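Local structure of peroxisomal catalase A (Saccharomyces cerevisiae, 1A4E) at residues B[90-95]-B[299-304]. The protein probably breaks down the hydrogen peroxide made by peroxisomal oxidases into water and oxygen, working as a haem-dependent homotetramer. Numbering follows the deposited sequence.
Sequences CLTRFS and IVLNEN. With HEM (protoporphyrin IX containing Fe), chain I.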
ATOM      1  N   CYS B  90     -20.006  12.141 -20.260  1.00 20.54           N
ATOM      2  CA  CYS B  90     -18.754  11.430 -20.368  1.00 19.20           C
ATOM      3  C   CYS B  90     -17.561  12.205 -19.827  1.00 20.65           C
ATOM      4  O   CYS B  90     -17.646  13.401 -19.539  1.00 23.02           O
ATOM      5  CB  CYS B  90     -18.522  11.068 -21.833  1.00 20.24           C
ATOM      6  SG  CYS B  90     -18.124  12.456 -22.920  1.00 23.74           S
ATOM      7  N   LEU B  91     -16.443  11.496 -19.649  1.00 19.91           N
ATOM      8  CA  LEU B  91     -15.175  12.068 -19.233  1.00 18.28           C
ATOM      9  C   LEU B  91     -14.117  11.522 -20.175  1.00 18.81           C
ATOM     10  O   LEU B  91     -14.023  10.316 -20.374  1.00 20.88           O
ATOM     11  CB  LEU B  91     -14.814  11.659 -17.788  1.00 20.31           C
ATOM     12  CG  LEU B  91     -13.354  11.823 -17.307  1.00 21.45           C
ATOM     13  CD1 LEU B  91     -12.944  13.285 -17.211  1.00 18.51           C
ATOM     14  CD2 LEU B  91     -13.232  11.176 -15.951  1.00 25.61           C
ATOM     15  N   THR B  92     -13.280  12.381 -20.749  1.00 22.17           N
ATOM     16  CA  THR B  92     -12.227  11.939 -21.644  1.00 20.79           C
ATOM     17  C   THR B  92     -10.875  12.286 -21.064  1.00 22.72           C
ATOM     18  O   THR B  92     -10.703  13.388 -20.541  1.00 24.55           O
ATOM     19  CB  THR B  92     -12.393  12.615 -23.032  1.00 21.75           C
ATOM     20  OG1 THR B  92     -13.639  12.178 -23.568  1.00 22.53           O
ATOM     21  CG2 THR B  92     -11.285  12.251 -24.002  1.00 16.94           C
ATOM     22  N   ARG B  93      -9.925  11.345 -21.106  1.00 23.50           N
ATOM     23  CA  ARG B  93      -8.555  11.662 -20.758  1.00 24.17           C
ATOM     24  C   ARG B  93      -7.736  11.383 -22.009  1.00 26.51           C
ATOM     25  O   ARG B  93      -7.824  10.325 -22.636  1.00 25.76           O
ATOM     26  CB  ARG B  93      -7.991  10.797 -19.601  1.00 22.94           C
ATOM     27  CG  ARG B  93      -6.784  11.529 -18.994  1.00 24.96           C
ATOM     28  CD  ARG B  93      -6.132  10.968 -17.731  1.00 23.30           C
ATOM     29  NE  ARG B  93      -5.242   9.914 -18.120  1.00 28.27           N
ATOM     30  CZ  ARG B  93      -3.915   9.988 -18.100  1.00 22.89           C
ATOM     31  NH1 ARG B  93      -3.194  11.019 -17.697  1.00 24.63           N
ATOM     32  NH2 ARG B  93      -3.278   8.989 -18.645  1.00 28.55           N
ATOM     33  N   PHE B  94      -7.017  12.428 -22.420  1.00 26.97           N
ATOM     34  CA  PHE B  94      -6.067  12.368 -23.518  1.00 25.77           C
ATOM     35  C   PHE B  94      -4.675  12.204 -22.935  1.00 27.20           C
ATOM     36  O   PHE B  94      -4.419  12.708 -21.848  1.00 29.15           O
ATOM     37  CB  PHE B  94      -6.085  13.638 -24.302  1.00 24.55           C
ATOM     38  CG  PHE B  94      -7.405  13.985 -24.952  1.00 25.54           C
ATOM     39  CD1 PHE B  94      -7.836  13.270 -26.073  1.00 25.71           C
ATOM     40  CD2 PHE B  94      -8.153  15.048 -24.456  1.00 23.64           C
ATOM     41  CE1 PHE B  94      -9.023  13.634 -26.708  1.00 24.65           C
ATOM     42  CE2 PHE B  94      -9.337  15.400 -25.101  1.00 26.13           C
ATOM     43  CZ  PHE B  94      -9.773  14.698 -26.223  1.00 23.19           C
ATOM     44  N   SER B  95      -3.729  11.556 -23.615  1.00 26.67           N
ATOM     45  CA  SER B  95      -2.411  11.323 -23.040  1.00 22.53           C
ATOM     46  C   SER B  95      -1.342  10.949 -24.047  1.00 23.21           C
ATOM     47  O   SER B  95      -1.635  10.706 -25.211  1.00 23.33           O
ATOM     48  CB  SER B  95      -2.504  10.202 -22.018  1.00 23.43           C
ATOM     49  OG  SER B  95      -3.068   9.054 -22.622  1.00 21.33           O
ATOM     50  N   ILE B 299     -19.324  13.417 -29.824  1.00 24.23           N
ATOM     51  CA  ILE B 299     -18.754  13.622 -28.506  1.00 25.38           C
ATOM     52  C   ILE B 299     -18.379  15.103 -28.471  1.00 27.68           C
ATOM     53  O   ILE B 299     -17.614  15.568 -29.313  1.00 29.34           O
ATOM     54  CB  ILE B 299     -17.506  12.722 -28.303  1.00 26.81           C
ATOM     55  CG1 ILE B 299     -17.958  11.264 -28.187  1.00 23.21           C
ATOM     56  CG2 ILE B 299     -16.723  13.165 -27.058  1.00 25.25           C
ATOM     57  CD1 ILE B 299     -16.809  10.244 -28.086  1.00 21.05           C
ATOM     58  N   VAL B 300     -18.958  15.883 -27.550  1.00 26.93           N
ATOM     59  CA  VAL B 300     -18.601  17.286 -27.356  1.00 25.88           C
ATOM     60  C   VAL B 300     -17.954  17.388 -25.974  1.00 27.20           C
ATOM     61  O   VAL B 300     -18.470  16.831 -25.006  1.00 28.83           O
ATOM     62  CB  VAL B 300     -19.854  18.207 -27.397  1.00 25.27           C
ATOM     63  CG1 VAL B 300     -19.429  19.670 -27.286  1.00 23.33           C
ATOM     64  CG2 VAL B 300     -20.615  18.002 -28.687  1.00 22.72           C
ATOM     65  N   LEU B 301     -16.799  18.040 -25.849  1.00 24.82           N
ATOM     66  CA  LEU B 301     -16.197  18.258 -24.543  1.00 26.09           C
ATOM     67  C   LEU B 301     -16.385  19.734 -24.220  1.00 26.62           C
ATOM     68  O   LEU B 301     -15.838  20.622 -24.872  1.00 28.03           O
ATOM     69  CB  LEU B 301     -14.716  17.887 -24.578  1.00 24.48           C
ATOM     70  CG  LEU B 301     -14.350  16.433 -24.875  1.00 23.50           C
ATOM     71  CD1 LEU B 301     -12.847  16.310 -24.841  1.00 19.95           C
ATOM     72  CD2 LEU B 301     -14.965  15.486 -23.855  1.00 23.32           C
ATOM     73  N   ASN B 302     -17.201  19.996 -23.198  1.00 26.92           N
ATOM     74  CA  ASN B 302     -17.602  21.352 -22.873  1.00 27.76           C
ATOM     75  C   ASN B 302     -17.414  21.788 -21.426  1.00 30.33           C
ATOM     76  O   ASN B 302     -17.931  22.836 -21.026  1.00 30.82           O
ATOM     77  CB  ASN B 302     -19.070  21.510 -23.270  1.00 26.28           C
ATOM     78  CG  ASN B 302     -20.053  20.641 -22.492  1.00 28.61           C
ATOM     79  OD1 ASN B 302     -19.706  19.772 -21.689  1.00 27.28           O
ATOM     80  ND2 ASN B 302     -21.336  20.882 -22.739  1.00 31.04           N
ATOM     81  N   GLU B 303     -16.674  21.008 -20.630  1.00 30.49           N
ATOM     82  CA  GLU B 303     -16.492  21.309 -19.221  1.00 29.77           C
ATOM     83  C   GLU B 303     -15.123  20.891 -18.713  1.00 29.46           C
ATOM     84  O   GLU B 303     -14.697  19.748 -18.846  1.00 28.48           O
ATOM     85  CB  GLU B 303     -17.565  20.596 -18.415  1.00 28.84           C
ATOM     86  CG  GLU B 303     -17.662  21.046 -16.970  1.00 36.77           C
ATOM     87  CD  GLU B 303     -18.527  20.146 -16.095  1.00 44.02           C
ATOM     88  OE1 GLU B 303     -19.638  19.794 -16.489  1.00 44.83           O
ATOM     89  OE2 GLU B 303     -18.075  19.786 -15.008  1.00 51.64           O
ATOM     90  N   ASN B 304     -14.404  21.856 -18.146  1.00 28.64           N
ATOM     91  CA  ASN B 304     -13.125  21.586 -17.521  1.00 26.89           C
ATOM     92  C   ASN B 304     -13.281  20.965 -16.133  1.00 28.55           C
ATOM     93  O   ASN B 304     -14.244  21.272 -15.425  1.00 31.17           O
ATOM     94  CB  ASN B 304     -12.350  22.880 -17.419  1.00 25.56           C
ATOM     95  CG  ASN B 304     -11.693  23.269 -18.727  1.00 27.57           C
ATOM     96  OD1 ASN B 304     -11.140  22.441 -19.453  1.00 25.83           O
ATOM     97  ND2 ASN B 304     -11.715  24.560 -19.047  1.00 27.01           N
TER
HETATM   98  CHA HEM I 503      -3.350   2.667 -20.433  1.00 19.73           C
HETATM   99  CHB HEM I 503      -2.215  -1.993 -20.528  1.00 23.08           C
HETATM  100  CHC HEM I 503      -2.714  -1.993 -25.288  1.00 22.82           C
HETATM  101  CHD HEM I 503      -4.828   2.318 -25.007  1.00 22.32           C
HETATM  102  C1A HEM I 503      -2.837   1.435 -20.066  1.00 21.81           C
HETATM  103  C2A HEM I 503      -2.602   1.033 -18.693  1.00 23.86           C
HETATM  104  C3A HEM I 503      -2.369  -0.301 -18.709  1.00 24.23           C
HETATM  105  C4A HEM I 503      -2.424  -0.706 -20.093  1.00 24.64           C
HETATM  106  CMA HEM I 503      -2.167  -1.231 -17.522  1.00 18.86           C
HETATM  107  CAA HEM I 503      -2.688   1.927 -17.468  1.00 21.71           C
HETATM  108  CBA HEM I 503      -4.005   1.674 -16.769  1.00 26.71           C
HETATM  109  CGA HEM I 503      -4.223   2.482 -15.509  1.00 25.96           C
HETATM  110  O1A HEM I 503      -3.359   2.532 -14.637  1.00 23.24           O
HETATM  111  O2A HEM I 503      -5.295   3.056 -15.401  1.00 25.56           O
HETATM  112  C1B HEM I 503      -2.280  -2.408 -21.839  1.00 24.72           C
HETATM  113  C2B HEM I 503      -1.945  -3.742 -22.276  1.00 24.26           C
HETATM  114  C3B HEM I 503      -1.979  -3.729 -23.652  1.00 25.35           C
HETATM  115  C4B HEM I 503      -2.368  -2.373 -24.012  1.00 22.07           C
HETATM  116  CMB HEM I 503      -1.605  -4.877 -21.317  1.00 21.13           C
HETATM  117  CAB HEM I 503      -1.705  -4.741 -24.579  1.00 24.06           C
HETATM  118  CBB HEM I 503      -1.557  -6.184 -24.328  1.00 19.20           C
HETATM  119  C1C HEM I 503      -3.363  -0.824 -25.632  1.00 23.54           C
HETATM  120  C2C HEM I 503      -3.990  -0.601 -26.914  1.00 25.62           C
HETATM  121  C3C HEM I 503      -4.651   0.590 -26.825  1.00 24.85           C
HETATM  122  C4C HEM I 503      -4.406   1.089 -25.485  1.00 24.42           C
HETATM  123  CMC HEM I 503      -3.939  -1.576 -28.088  1.00 22.45           C
HETATM  124  CAC HEM I 503      -5.453   1.200 -27.779  1.00 21.23           C
HETATM  125  CBC HEM I 503      -6.636   0.580 -28.335  1.00 21.98           C
HETATM  126  C1D HEM I 503      -4.590   2.803 -23.734  1.00 20.59           C
HETATM  127  C2D HEM I 503      -5.012   4.097 -23.260  1.00 20.58           C
HETATM  128  C3D HEM I 503      -4.569   4.198 -21.988  1.00 21.91           C
HETATM  129  C4D HEM I 503      -3.890   2.970 -21.675  1.00 20.82           C
HETATM  130  CMD HEM I 503      -5.819   5.138 -24.023  1.00 18.73           C
HETATM  131  CAD HEM I 503      -4.709   5.403 -21.077  1.00 19.85           C
HETATM  132  CBD HEM I 503      -5.968   5.418 -20.241  1.00 19.80           C
HETATM  133  CGD HEM I 503      -6.031   6.693 -19.421  1.00 25.52           C
HETATM  134  O1D HEM I 503      -6.058   7.771 -19.999  1.00 28.56           O
HETATM  135  O2D HEM I 503      -6.039   6.625 -18.198  1.00 25.20           O
HETATM  136  NA  HEM I 503      -2.753   0.349 -20.919  1.00 23.44           N
HETATM  137  NB  HEM I 503      -2.564  -1.580 -22.900  1.00 23.35           N
HETATM  138  NC  HEM I 503      -3.658   0.190 -24.745  1.00 24.80           N
HETATM  139  ND  HEM I 503      -3.913   2.107 -22.750  1.00 20.60           N
HETATM  140 FE   HEM I 503      -3.184   0.286 -22.837  1.00 20.84          FE
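Carboxylate oxygen O1D of a haem propionate lies 3.0 Å from NE of Arg93, which donates to it at 148°, and NH2 of the same arginine adds a weak second bond at 3.3 Å. The guanidinium meets the carboxylate edge-on, with the carboxyl carbon CGD in its plane. Arg93 belongs to strand 87-95 of the antiparallel beta-barrel that forms the core of the catalase fold, and its side chain points to the haem while Thr92 and Phe94 pack inside the barrel. The side chain can curl back to the propionate because it bends at CG-CD (chi3 82°), and its NH2 also bonds the carbonyl O of the active-site His56. A leucine in place of Arg93 would remove these donors and is likely to leave the propionate charge without this mate and His56 O without one of its partners.

On the barrel side, segment 90-95 crosses 299-303 almost perpendicularly, their axes 8.5 Å apart at closest approach; strand 59-68 pairs with both, so only side chains bridge the gap. Leu301 does most of this, its two methyls splitting between neighbours. CD2 lies against Thr92, 3.6 Å from OG1, a hydroxyl that is itself hydrogen-bonded to OG1 of Thr115. Two residues before Thr92, SG of Cys90 makes looser contact with Leu301 CD2 and with CG2 of Ile299, at 4.4 Å from the latter. Phe94 has CG anti to its carbonyl carbon (chi1 -61°), which swings the ring back over Thr92, whose CG2 sits 3.6 Å above one face near the rim; Tyr192 stacks on the same ring and Phe113 meets it edge-to-face. Leu301 meets the ring at its edge, CD1 lying near the ring plane, 3.6 Å from CE2 of Phe94.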